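Local coordinates for uncharacterized protein (PDB 5T2X) that is of unknown function but folds as an all-helical member of a family named only DUF5630, from the pathogen Legionella pneumophila, at residues 132-143 against 153-164. Residues are numbered along the deposited sequence; the frame is centred on the assembly and turned at random.
Sequences FYAYNSLSTWAY and YSLLTLHYAQKA
The Y160 ring has L138 CB over one face, 3.8 Å from its centroid in a CH-pi contact, while A142 CB and W141 CZ3 come in at its edge. Its side chain is the knob in a hole formed by Y135, L138, S139 and W141, a knobs-into-holes contact of an antiparallel helical hairpin. The segment axes approach to 7.7 Å at 165°, and residues 169-185 follow as a further helix packed against T157 and A161. The CH-pi contact recurs with the helices exchanged: K163 CB lies over one face of the Y135 ring, 3.6 Å from its centroid. Y135 has CG anti to the carbonyl carbon (chi1 -76°), which sets its ring against K163, and its hydroxyl is hydrogen-bonded to H130. Toward the connecting turn, W141 and Y153 form a T-shaped pair, planes at 88°, in which the edge of Y153 is turned to the face of the W141 six-membered ring; W141 also meets F115. The backbones come nearest where S139 faces T157, their CA atoms 4.4 Å apart; farther along, A142 CB packs on L156 CB at 3.8 Å. At the F132 end, A164 CB touches both F132 CD1 and Y135 CB. The hydroxyls of S139 and T157 turn back onto their own helices; S139 OG bonds to N136 O from above the carbonyl plane. T157 CG2, anti to its own N, is thereby directed at S139 O and Y143 CB, whereas T157 OG1 donates to Y153 O at 2.8 Å, reaching it from the face opposite T157 N.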
# COMPACT_ATOMS: atom_id res chain seq x y z
N PHE A 132 -1.29 0.59 -0.77
CA PHE A 132 -0.20 0.33 -1.71
C PHE A 132 -0.21 1.34 -2.85
O PHE A 132 0.86 1.77 -3.31
CB PHE A 132 -0.31 -1.09 -2.27
CG PHE A 132 0.67 -1.38 -3.38
CD1 PHE A 132 1.96 -1.78 -3.09
CD2 PHE A 132 0.31 -1.23 -4.71
CE1 PHE A 132 2.87 -2.04 -4.10
CE2 PHE A 132 1.21 -1.48 -5.73
CZ PHE A 132 2.49 -1.89 -5.42
N TYR A 133 -1.39 1.73 -3.32
CA TYR A 133 -1.48 2.71 -4.40
C TYR A 133 -0.84 4.03 -3.99
O TYR A 133 -0.18 4.69 -4.80
CB TYR A 133 -2.94 2.93 -4.80
CG TYR A 133 -3.70 1.66 -5.12
CD1 TYR A 133 -3.14 0.66 -5.89
CD2 TYR A 133 -5.00 1.48 -4.65
CE1 TYR A 133 -3.84 -0.50 -6.19
CE2 TYR A 133 -5.70 0.33 -4.93
CZ TYR A 133 -5.12 -0.66 -5.70
OH TYR A 133 -5.82 -1.80 -5.99
N ALA A 134 -1.03 4.43 -2.73
CA ALA A 134 -0.46 5.68 -2.25
C ALA A 134 1.06 5.59 -2.15
O ALA A 134 1.78 6.50 -2.59
CB ALA A 134 -1.07 6.06 -0.90
N TYR A 135 1.56 4.50 -1.56
CA TYR A 135 3.01 4.32 -1.47
C TYR A 135 3.65 4.28 -2.85
O TYR A 135 4.73 4.84 -3.06
CB TYR A 135 3.33 3.04 -0.70
CG TYR A 135 3.16 3.16 0.80
CD1 TYR A 135 3.50 4.33 1.47
CD2 TYR A 135 2.65 2.10 1.55
CE1 TYR A 135 3.34 4.44 2.84
CE2 TYR A 135 2.49 2.21 2.92
CZ TYR A 135 2.84 3.38 3.56
OH TYR A 135 2.68 3.49 4.92
N ASN A 136 2.98 3.63 -3.81
CA ASN A 136 3.51 3.57 -5.17
C ASN A 136 3.53 4.96 -5.81
O ASN A 136 4.53 5.36 -6.41
CB ASN A 136 2.68 2.61 -6.01
CG ASN A 136 3.22 2.46 -7.42
OD1 ASN A 136 4.42 2.55 -7.66
ND2 ASN A 136 2.32 2.24 -8.38
N SER A 137 2.44 5.71 -5.67
CA SER A 137 2.36 7.03 -6.28
C SER A 137 3.27 8.03 -5.57
O SER A 137 3.89 8.88 -6.22
CB SER A 137 0.91 7.52 -6.28
OG SER A 137 0.80 8.78 -6.92
N LEU A 138 3.38 7.93 -4.24
CA LEU A 138 4.25 8.84 -3.51
C LEU A 138 5.72 8.58 -3.81
O LEU A 138 6.52 9.52 -3.85
CB LEU A 138 3.99 8.73 -2.01
CG LEU A 138 2.75 9.45 -1.48
CD1 LEU A 138 2.53 9.14 -0.01
CD2 LEU A 138 2.88 10.96 -1.69
N SER A 139 6.10 7.32 -4.03
CA SER A 139 7.49 7.02 -4.38
C SER A 139 7.84 7.57 -5.76
O SER A 139 8.98 8.00 -5.98
CB SER A 139 7.75 5.52 -4.32
OG SER A 139 7.00 4.83 -5.30
N THR A 140 6.89 7.56 -6.69
CA THR A 140 7.11 8.21 -7.98
C THR A 140 7.26 9.72 -7.80
O THR A 140 8.13 10.34 -8.43
CB THR A 140 5.96 7.89 -8.93
OG1 THR A 140 5.92 6.48 -9.19
CG2 THR A 140 6.14 8.64 -10.25
N TRP A 141 6.43 10.32 -6.95
CA TRP A 141 6.52 11.75 -6.69
C TRP A 141 7.88 12.12 -6.12
O TRP A 141 8.52 13.09 -6.56
CB TRP A 141 5.40 12.17 -5.73
CG TRP A 141 5.61 13.51 -5.08
CD1 TRP A 141 5.47 14.73 -5.66
CD2 TRP A 141 5.97 13.75 -3.72
NE1 TRP A 141 5.73 15.72 -4.75
CE2 TRP A 141 6.04 15.14 -3.54
CE3 TRP A 141 6.24 12.92 -2.62
CZ2 TRP A 141 6.38 15.73 -2.32
CZ3 TRP A 141 6.57 13.50 -1.41
CH2 TRP A 141 6.64 14.89 -1.27
N ALA A 142 8.36 11.36 -5.13
CA ALA A 142 9.65 11.67 -4.53
C ALA A 142 10.80 11.37 -5.48
O ALA A 142 11.83 12.05 -5.43
CB ALA A 142 9.82 10.90 -3.22
N TYR A 143 10.64 10.38 -6.36
CA TYR A 143 11.70 10.06 -7.31
C TYR A 143 11.88 11.17 -8.33
O TYR A 143 13.01 11.52 -8.68
CB TYR A 143 11.41 8.73 -8.01
CG TYR A 143 12.46 8.37 -9.03
CD1 TYR A 143 13.71 7.90 -8.64
CD2 TYR A 143 12.21 8.50 -10.39
CE1 TYR A 143 14.67 7.57 -9.57
CE2 TYR A 143 13.17 8.17 -11.33
CZ TYR A 143 14.40 7.70 -10.92
OH TYR A 143 15.36 7.37 -11.85
N TYR A 153 15.37 13.80 -1.50
CA TYR A 153 14.11 13.15 -1.80
C TYR A 153 14.27 11.69 -2.18
O TYR A 153 13.27 10.96 -2.21
CB TYR A 153 13.37 13.90 -2.90
CG TYR A 153 12.47 15.00 -2.38
CD1 TYR A 153 12.98 16.26 -2.10
CD2 TYR A 153 11.12 14.77 -2.15
CE1 TYR A 153 12.16 17.27 -1.62
CE2 TYR A 153 10.29 15.77 -1.67
CZ TYR A 153 10.82 17.02 -1.41
OH TYR A 153 10.01 18.02 -0.93
N SER A 154 15.49 11.24 -2.49
CA SER A 154 15.72 9.82 -2.67
C SER A 154 15.45 9.05 -1.38
O SER A 154 15.10 7.87 -1.42
CB SER A 154 17.15 9.56 -3.15
OG SER A 154 18.09 9.98 -2.18
N LEU A 155 15.60 9.72 -0.23
CA LEU A 155 15.28 9.09 1.04
C LEU A 155 13.79 8.77 1.14
O LEU A 155 13.41 7.68 1.59
CB LEU A 155 15.70 10.00 2.19
CG LEU A 155 17.16 10.00 2.69
CD1 LEU A 155 18.15 10.24 1.56
CD2 LEU A 155 17.32 11.05 3.77
N LEU A 156 12.94 9.71 0.73
CA LEU A 156 11.50 9.47 0.75
C LEU A 156 11.11 8.40 -0.26
O LEU A 156 10.23 7.58 0.01
CB LEU A 156 10.74 10.76 0.49
CG LEU A 156 10.73 11.80 1.60
CD1 LEU A 156 9.89 13.00 1.19
CD2 LEU A 156 10.21 11.19 2.89
N THR A 157 11.74 8.41 -1.43
CA THR A 157 11.42 7.44 -2.47
C THR A 157 11.60 6.02 -1.95
O THR A 157 10.72 5.16 -2.13
CB THR A 157 12.30 7.66 -3.70
OG1 THR A 157 12.29 9.05 -4.05
CG2 THR A 157 11.77 6.86 -4.88
N LEU A 158 12.73 5.75 -1.31
CA LEU A 158 12.98 4.41 -0.79
C LEU A 158 12.15 4.12 0.45
O LEU A 158 11.77 2.97 0.69
CB LEU A 158 14.47 4.23 -0.49
CG LEU A 158 14.97 2.79 -0.39
CD1 LEU A 158 14.73 2.06 -1.69
CD2 LEU A 158 16.45 2.77 -0.03
N HIS A 159 11.85 5.15 1.25
CA HIS A 159 11.03 4.95 2.44
C HIS A 159 9.62 4.51 2.07
O HIS A 159 9.06 3.61 2.71
CB HIS A 159 10.99 6.22 3.27
CG HIS A 159 10.01 6.17 4.40
ND1 HIS A 159 10.19 5.36 5.50
CD2 HIS A 159 8.83 6.81 4.60
CE1 HIS A 159 9.17 5.51 6.33
NE2 HIS A 159 8.33 6.39 5.80
N TYR A 160 9.03 5.13 1.05
CA TYR A 160 7.68 4.75 0.65
C TYR A 160 7.64 3.33 0.10
O TYR A 160 6.68 2.59 0.35
CB TYR A 160 7.14 5.75 -0.38
CG TYR A 160 6.87 7.12 0.18
CD1 TYR A 160 6.25 7.28 1.42
CD2 TYR A 160 7.24 8.27 -0.51
CE1 TYR A 160 6.01 8.54 1.94
CE2 TYR A 160 7.00 9.53 0.00
CZ TYR A 160 6.38 9.66 1.23
OH TYR A 160 6.14 10.91 1.74
N ALA A 161 8.68 2.94 -0.64
CA ALA A 161 8.74 1.57 -1.14
C ALA A 161 8.98 0.58 -0.01
O ALA A 161 8.47 -0.55 -0.04
CB ALA A 161 9.84 1.45 -2.20
N GLN A 162 9.76 0.97 1.00
CA GLN A 162 10.00 0.09 2.14
C GLN A 162 8.73 -0.13 2.94
O GLN A 162 8.47 -1.24 3.43
CB GLN A 162 11.10 0.67 3.03
CG GLN A 162 11.35 -0.10 4.31
CD GLN A 162 12.53 0.44 5.10
OE1 GLN A 162 13.27 1.30 4.62
NE2 GLN A 162 12.70 -0.04 6.32
N LYS A 163 7.91 0.91 3.09
CA LYS A 163 6.63 0.75 3.77
C LYS A 163 5.70 -0.18 2.99
O LYS A 163 4.93 -0.92 3.60
CB LYS A 163 5.97 2.12 3.97
CG LYS A 163 6.40 2.82 5.25
CD LYS A 163 5.92 2.04 6.47
CE LYS A 163 6.35 2.71 7.76
NZ LYS A 163 5.90 1.93 8.95
N ALA A 164 5.77 -0.15 1.66
CA ALA A 164 4.97 -1.08 0.87
C ALA A 164 5.37 -2.52 1.13
O ALA A 164 4.53 -3.43 1.04
CB ALA A 164 5.08 -0.75 -0.62